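Local coordinates for protein acetolactate synthase, small subunit (Thermotoga maritima, PDB 2FGC) that belongs to the small, regulatory-type subunits of acetolactate synthase, joining an ACT domain to a second alpha-beta domain of the same ferredoxin-like topology, at residues H37-P40 with G41-R44; E124-Q127 with E128-L132; E160-I163 with N164-Q168. All coordinates share one frame; numbering follows the deposited sequence.

The chain holds two ferredoxin-like modules in succession, each with the order beta-alpha-beta-beta-alpha-beta and a four-stranded antiparallel sheet. Contact 1 belongs to the first, the ACT domain; contacts 2 and 3 follow in the second. Contacts 1 and 2 occupy equivalent places, where the first strand gives way to the first helix (42-51 or 126-135), yet their centres lie about 44 Å apart on opposite sides of the chain's centre. Contact 3 lies at the C-terminal end of the module's other helix, 156-165, with its centre about 13 Å from that of contact 2. These two touch: L132 CD2 packs on F162 CE1 at 3.5 Å, tying the two helices together.

Contact 1 of 3, residues H37-P40 with G41-R44; sequences HNKP and GVMR
K39 and V42 face each other across a type II beta turn, K39 to V42, which leads from the first strand of the ferredoxin-like ACT domain into helix 42-51. Along the K39 side chain, CB stands 4.1 Å from V42 CG2, and the next atom, CG, comes to 3.4 Å of that methyl. This is tighter than normal carbon contact and doubtful, because the model also places CG2 too near the K39 carbonyl. CD then swings off to 4.6 Å from V42 CG2, and CE stands clear as well, 4.8 Å from V42 CG2. A turn about the CG-CD bond (chi3 98°) and another at chi4 bring NZ back to 3.8 Å from V42 CG2. The two side chains cross at nearly a right angle. The turn rests on its backbone angles, P40 psi 123° and G41 phi 101°, with G41 at the N-cap position; the bond from V42 N to K39 O, 3.3 Å, is weak and its acceptor's place uncertain. H37 with E96 and N38 with G69 are joined by backbone hydrogen bonds where strand 28-37 ends and the loop begins. With V42 CG1 anti to its own nitrogen, that methyl reaches the H37 carbonyl, 3.5 Å from H37 O.

Contact 2 of 3, residues E124-Q127 with E128-L132; sequences EDKQ and EIFQL
The first torsion of D125 (chi1 58°) sets its carboxylate between backbone N and carbonyl carbon, while I129 turns CG1 anti to its carbonyl carbon, and the two side chains meet one turn apart. The touching atoms are D125 OD1 and the terminal methyl I129 CD1, at 3.6 Å. OD1 also accepts a hydrogen bond from D123 N, which helps to fix the carboxylate against the methyl. E128 is bent instead: chi2 of 64° folds its chain back toward the start of the helix, so that OE1 rests 3.5 Å from D125 CA. That places E128 OE1 5.6 Å from D125 OD2, a pairing of like charges that the helix N-terminus may partly offset.

All this happens at the beginning of helix 126-135, the first helix of the second ferredoxin-like module, with D125 in the N-cap position. The aspartate makes no capping bond through its side chain; its backbone oxygen supplies the opening helical bond instead, from I129 N to D125 O at 3.1 Å and almost perfectly straight (178°). The next bond, F130 N to K126 O, measures 2.9 Å. The same K126 O sits under one face of the F130 ring, 3.1 Å from F130 CD2, and the ring reaches K126 CB with CE2 at 4.0 Å. One residue on, Q131 N donates to Q127 O, and Q131 CG lies ahead of the same oxygen, next to the N-H, 3.1 Å from Q127 O.

Contact 3 of 3, residues E160-I163 with N164-Q168; sequences EAFI and NLLPQ
The F162 ring meets L166, and the I163 carbonyl meets the Q168 amide, near the end of helix 156-165, the second helix of the C-terminal ferredoxin-like module, from which the chain runs on toward the last strand. The backbone bonds shift here from four residues back to three. N164 N still donates four residues back, to E160 O at 2.8 Å. L165 N divides itself between a weak bond to A161 O and a 3.0 Å bond to F162 O, which it approaches from above the carbonyl plane, 63° out of it. L166 N then makes a long, weak bond to I163 O, three residues back.

Apolar contact is carried by F162 CE2 and L166 CD1, 3.8 Å apart, the two side chains slanting across each other. Both are buried: F136 meets the F162 ring edge-to-face, while L166 also packs on I118 and V120 of strand 110-121.

Among the polar side chains, E160 OE2 forms a salt bridge with R176 NH1. Q168 is bent at chi2 (-64°), which carries its amide back over the helix end. NE2 donates to I163 O at 2.8 Å; it lies in the I163 carbonyl plane, and I163 O is just 7° out of the Q168 amide plane. That oxygen so gains a second donor besides L166 N. NE2 donates as well to L166 O, 2.6 Å away and tilted from that carbonyl's plane.

Contact 1 of 3, residues H37-P40 with G41-R44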
loop_
_atom_site.group_PDB
_atom_site.type_symbol
_atom_site.label_atom_id
_atom_site.label_comp_id
_atom_site.label_asym_id
_atom_site.label_seq_id
_atom_site.Cartn_x
_atom_site.Cartn_y
_atom_site.Cartn_z
ATOM N N HIS A 37 -7.421 9.385 13.789
ATOM C CA HIS A 37 -8.597 10.133 13.334
ATOM C C HIS A 37 -8.251 10.689 11.948
ATOM O O HIS A 37 -7.197 11.269 11.765
ATOM C CB HIS A 37 -8.960 11.227 14.357
ATOM C CG HIS A 37 -10.134 12.084 13.962
ATOM N ND1 HIS A 37 -11.343 11.559 13.533
ATOM C CD2 HIS A 37 -10.291 13.435 13.963
ATOM C CE1 HIS A 37 -12.178 12.548 13.263
ATOM N NE2 HIS A 37 -11.567 13.697 13.522
ATOM N N ASN A 38 -9.083 10.454 10.944
ATOM C CA ASN A 38 -8.702 10.960 9.626
ATOM C C ASN A 38 -9.423 12.234 9.198
ATOM O O ASN A 38 -10.633 12.260 8.994
ATOM C CB ASN A 38 -8.586 9.843 8.543
ATOM C CG ASN A 38 -9.858 9.645 7.697
ATOM O OD1 ASN A 38 -10.308 10.552 6.973
ATOM N ND2 ASN A 38 -10.407 8.432 7.749
ATOM N N LYS A 39 -8.643 13.305 9.141
ATOM C CA LYS A 39 -9.075 14.608 8.640
ATOM C C LYS A 39 -7.898 15.315 7.898
ATOM O O LYS A 39 -6.741 14.892 8.014
ATOM C CB LYS A 39 -9.589 15.468 9.802
ATOM C CG LYS A 39 -8.487 16.207 10.515
ATOM C CD LYS A 39 -9.010 17.223 11.504
ATOM C CE LYS A 39 -8.998 16.637 12.903
ATOM N NZ LYS A 39 -7.850 15.693 13.088
ATOM N N PRO A 40 -8.189 16.359 7.101
ATOM C CA PRO A 40 -7.148 17.270 6.592
ATOM C C PRO A 40 -6.021 17.659 7.584
ATOM O O PRO A 40 -6.283 18.212 8.672
ATOM C CB PRO A 40 -7.944 18.526 6.200
ATOM C CG PRO A 40 -9.309 18.016 5.846
ATOM C CD PRO A 40 -9.523 16.694 6.566
ATOM N N GLY A 41 -4.783 17.367 7.176
ATOM C CA GLY A 41 -3.578 17.800 7.889
ATOM C C GLY A 41 -2.952 16.720 8.753
ATOM O O GLY A 41 -1.936 16.944 9.419
ATOM N N VAL A 42 -3.550 15.542 8.749
ATOM C CA VAL A 42 -3.196 14.562 9.767
ATOM C C VAL A 42 -1.890 13.841 9.447
ATOM O O VAL A 42 -1.039 13.687 10.330
ATOM C CB VAL A 42 -4.365 13.583 10.069
ATOM C CG1 VAL A 42 -4.087 12.739 11.332
ATOM C CG2 VAL A 42 -5.621 14.378 10.297
HETATM N N MSE A 43 -1.719 13.436 8.188
HETATM C CA MSE A 43 -0.489 12.734 7.754
HETATM C C MSE A 43 0.709 13.674 7.920
HETATM O O MSE A 43 1.792 13.265 8.374
HETATM C CB MSE A 43 -0.619 12.214 6.315
ATOM N N ARG A 44 0.489 14.949 7.611
ATOM C CA ARG A 44 1.521 15.960 7.832
ATOM C C ARG A 44 2.094 15.854 9.255
ATOM O O ARG A 44 3.327 15.853 9.426
ATOM C CB ARG A 44 1.011 17.372 7.525
ATOM C CG ARG A 44 2.060 18.422 7.690
ATOM C CD ARG A 44 1.425 19.776 7.699
ATOM N NE ARG A 44 1.907 20.594 8.801
ATOM C CZ ARG A 44 1.487 20.480 10.063
ATOM N NH1 ARG A 44 0.572 19.572 10.406
ATOM N NH2 ARG A 44 1.990 21.288 10.992
#

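Contact 2 of 3, residues E124-Q127 with E128-L132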
loop_
_atom_site.group_PDB
_atom_site.type_symbol
_atom_site.label_atom_id
_atom_site.label_comp_id
_atom_site.label_asym_id
_atom_site.label_seq_id
_atom_site.Cartn_x
_atom_site.Cartn_y
_atom_site.Cartn_z
ATOM N N GLU A 124 11.063 -11.361 -27.051
ATOM C CA GLU A 124 11.150 -12.778 -27.428
ATOM C C GLU A 124 11.000 -13.681 -26.202
ATOM O O GLU A 124 11.528 -14.784 -26.181
ATOM C CB GLU A 124 12.524 -13.123 -28.074
ATOM C CG GLU A 124 13.104 -12.160 -29.126
ATOM C CD GLU A 124 12.457 -12.315 -30.480
ATOM O OE1 GLU A 124 11.269 -11.937 -30.611
ATOM O OE2 GLU A 124 13.144 -12.812 -31.410
ATOM N N ASP A 125 10.328 -13.218 -25.156
ATOM C CA ASP A 125 10.290 -14.030 -23.938
ATOM C C ASP A 125 8.970 -13.986 -23.224
ATOM O O ASP A 125 8.898 -14.203 -22.034
ATOM C CB ASP A 125 11.455 -13.707 -22.996
ATOM C CG ASP A 125 11.500 -12.229 -22.576
ATOM O OD1 ASP A 125 10.683 -11.382 -23.078
ATOM O OD2 ASP A 125 12.389 -11.919 -21.730
ATOM N N LYS A 126 7.928 -13.693 -23.975
ATOM C CA LYS A 126 6.554 -13.792 -23.478
ATOM C C LYS A 126 6.398 -15.027 -22.577
ATOM O O LYS A 126 5.789 -14.980 -21.537
ATOM C CB LYS A 126 5.579 -13.968 -24.667
ATOM C CG LYS A 126 5.376 -12.749 -25.441
ATOM C CD LYS A 126 4.284 -12.888 -26.428
ATOM C CE LYS A 126 4.517 -11.829 -27.474
ATOM N NZ LYS A 126 3.674 -12.099 -28.662
ATOM N N GLN A 127 6.977 -16.128 -23.012
ATOM C CA GLN A 127 6.634 -17.407 -22.441
ATOM C C GLN A 127 7.348 -17.588 -21.124
ATOM O O GLN A 127 6.777 -18.099 -20.178
ATOM C CB GLN A 127 6.979 -18.535 -23.400
ATOM C CG GLN A 127 6.149 -18.547 -24.656
ATOM C CD GLN A 127 6.518 -19.695 -25.587
ATOM O OE1 GLN A 127 7.535 -19.646 -26.282
ATOM N NE2 GLN A 127 5.685 -20.734 -25.607
ATOM N N GLU A 128 8.597 -17.150 -21.053
ATOM C CA GLU A 128 9.321 -17.204 -19.772
ATOM C C GLU A 128 8.626 -16.317 -18.752
ATOM O O GLU A 128 8.426 -16.729 -17.627
ATOM C CB GLU A 128 10.794 -16.806 -19.910
ATOM C CG GLU A 128 11.676 -17.883 -20.537
ATOM C CD GLU A 128 11.294 -18.185 -21.987
ATOM O OE1 GLU A 128 11.009 -17.234 -22.767
ATOM O OE2 GLU A 128 11.273 -19.391 -22.343
ATOM N N ILE A 129 8.260 -15.105 -19.154
ATOM C CA ILE A 129 7.544 -14.186 -18.291
ATOM C C ILE A 129 6.189 -14.753 -17.819
ATOM O O ILE A 129 5.902 -14.717 -16.615
ATOM C CB ILE A 129 7.405 -12.803 -18.941
ATOM C CG1 ILE A 129 8.800 -12.169 -19.110
ATOM C CG2 ILE A 129 6.554 -11.894 -18.095
ATOM C CD1 ILE A 129 8.826 -10.895 -20.030
ATOM N N PHE A 130 5.389 -15.320 -18.719
ATOM C CA PHE A 130 4.086 -15.827 -18.292
ATOM C C PHE A 130 4.213 -17.022 -17.354
ATOM O O PHE A 130 3.429 -17.197 -16.432
ATOM C CB PHE A 130 3.200 -16.208 -19.479
ATOM C CG PHE A 130 2.786 -15.037 -20.321
ATOM C CD1 PHE A 130 2.484 -13.814 -19.739
ATOM C CD2 PHE A 130 2.674 -15.164 -21.699
ATOM C CE1 PHE A 130 2.110 -12.722 -20.517
ATOM C CE2 PHE A 130 2.278 -14.069 -22.487
ATOM C CZ PHE A 130 2.005 -12.851 -21.885
ATOM N N GLN A 131 5.196 -17.857 -17.631
ATOM C CA GLN A 131 5.537 -18.952 -16.761
ATOM C C GLN A 131 5.877 -18.521 -15.367
ATOM O O GLN A 131 5.429 -19.131 -14.402
ATOM C CB GLN A 131 6.736 -19.627 -17.316
ATOM C CG GLN A 131 6.310 -20.513 -18.360
ATOM C CD GLN A 131 7.406 -21.415 -18.747
ATOM O OE1 GLN A 131 8.598 -21.009 -18.759
ATOM N NE2 GLN A 131 7.044 -22.674 -19.061
ATOM N N LEU A 132 6.665 -17.453 -15.291
ATOM C CA LEU A 132 7.107 -16.920 -14.032
ATOM C C LEU A 132 5.897 -16.394 -13.203
ATOM O O LEU A 132 5.765 -16.672 -11.986
ATOM C CB LEU A 132 8.190 -15.867 -14.293
ATOM C CG LEU A 132 8.795 -15.380 -12.987
ATOM C CD1 LEU A 132 9.680 -16.436 -12.400
ATOM C CD2 LEU A 132 9.547 -14.013 -13.152
#

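Contact 3 of 3, residues E160-I163 with N164-Q168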
loop_
_atom_site.group_PDB
_atom_site.type_symbol
_atom_site.label_atom_id
_atom_site.label_comp_id
_atom_site.label_asym_id
_atom_site.label_seq_id
_atom_site.Cartn_x
_atom_site.Cartn_y
_atom_site.Cartn_z
ATOM N N GLU A 160 10.067 -9.534 -3.945
ATOM C CA GLU A 160 11.374 -9.140 -4.413
ATOM C C GLU A 160 12.047 -10.211 -5.246
ATOM O O GLU A 160 12.636 -9.930 -6.300
ATOM C CB GLU A 160 12.248 -8.705 -3.241
ATOM C CG GLU A 160 12.156 -7.201 -3.066
ATOM C CD GLU A 160 12.492 -6.728 -1.664
ATOM O OE1 GLU A 160 13.100 -7.516 -0.895
ATOM O OE2 GLU A 160 12.143 -5.563 -1.332
ATOM N N ALA A 161 11.940 -11.450 -4.791
ATOM C CA ALA A 161 12.438 -12.584 -5.571
ATOM C C ALA A 161 11.818 -12.541 -6.978
ATOM O O ALA A 161 12.492 -12.760 -7.986
ATOM C CB ALA A 161 12.134 -13.887 -4.866
ATOM N N PHE A 162 10.539 -12.226 -7.051
ATOM C CA PHE A 162 9.863 -12.155 -8.346
ATOM C C PHE A 162 10.451 -11.038 -9.253
ATOM O O PHE A 162 10.863 -11.287 -10.397
ATOM C CB PHE A 162 8.343 -11.960 -8.166
ATOM C CG PHE A 162 7.638 -11.802 -9.473
ATOM C CD1 PHE A 162 7.334 -12.922 -10.245
ATOM C CD2 PHE A 162 7.378 -10.558 -9.985
ATOM C CE1 PHE A 162 6.696 -12.814 -11.500
ATOM C CE2 PHE A 162 6.751 -10.424 -11.273
ATOM C CZ PHE A 162 6.407 -11.587 -12.021
ATOM N N ILE A 163 10.485 -9.811 -8.728
ATOM C CA ILE A 163 11.106 -8.664 -9.370
ATOM C C ILE A 163 12.521 -8.900 -9.832
ATOM O O ILE A 163 12.890 -8.492 -10.930
ATOM C CB ILE A 163 11.034 -7.448 -8.443
ATOM C CG1 ILE A 163 9.607 -6.896 -8.472
ATOM C CG2 ILE A 163 12.090 -6.360 -8.830
ATOM C CD1 ILE A 163 9.248 -5.943 -7.214
ATOM N N ASN A 164 13.322 -9.555 -9.015
ATOM C CA ASN A 164 14.685 -9.857 -9.417
ATOM C C ASN A 164 14.829 -10.886 -10.510
ATOM O O ASN A 164 15.848 -10.910 -11.225
ATOM C CB ASN A 164 15.522 -10.222 -8.205
ATOM C CG ASN A 164 15.711 -9.019 -7.268
ATOM O OD1 ASN A 164 15.817 -7.852 -7.708
ATOM N ND2 ASN A 164 15.734 -9.297 -5.972
ATOM N N LEU A 165 13.814 -11.725 -10.678
ATOM C CA LEU A 165 13.876 -12.748 -11.709
ATOM C C LEU A 165 13.517 -12.227 -13.103
ATOM O O LEU A 165 13.716 -12.927 -14.136
ATOM C CB LEU A 165 12.979 -13.913 -11.329
ATOM C CG LEU A 165 13.585 -14.825 -10.274
ATOM C CD1 LEU A 165 12.533 -15.817 -9.827
ATOM C CD2 LEU A 165 14.788 -15.568 -10.807
ATOM N N LEU A 166 12.988 -11.011 -13.165
ATOM C CA LEU A 166 12.653 -10.457 -14.484
ATOM C C LEU A 166 13.894 -9.877 -15.190
ATOM O O LEU A 166 14.822 -9.404 -14.505
ATOM C CB LEU A 166 11.557 -9.421 -14.357
ATOM C CG LEU A 166 10.244 -9.965 -13.818
ATOM C CD1 LEU A 166 9.332 -8.774 -13.499
ATOM C CD2 LEU A 166 9.620 -10.916 -14.890
ATOM N N PRO A 167 13.930 -9.917 -16.556
ATOM C CA PRO A 167 15.148 -9.368 -17.175
ATOM C C PRO A 167 15.145 -7.876 -16.928
ATOM O O PRO A 167 14.212 -7.186 -17.325
ATOM C CB PRO A 167 15.019 -9.713 -18.667
ATOM C CG PRO A 167 13.624 -10.106 -18.882
ATOM C CD PRO A 167 12.959 -10.405 -17.560
ATOM N N GLN A 168 16.163 -7.397 -16.230
ATOM C CA GLN A 168 16.100 -6.070 -15.658
ATOM C C GLN A 168 16.004 -5.002 -16.722
ATOM O O GLN A 168 15.352 -3.982 -16.510
ATOM C CB GLN A 168 17.257 -5.850 -14.678
ATOM C CG GLN A 168 17.204 -6.889 -13.454
ATOM C CD GLN A 168 15.948 -6.756 -12.502
ATOM O OE1 GLN A 168 15.804 -5.759 -11.787
ATOM N NE2 GLN A 168 15.074 -7.774 -12.493
#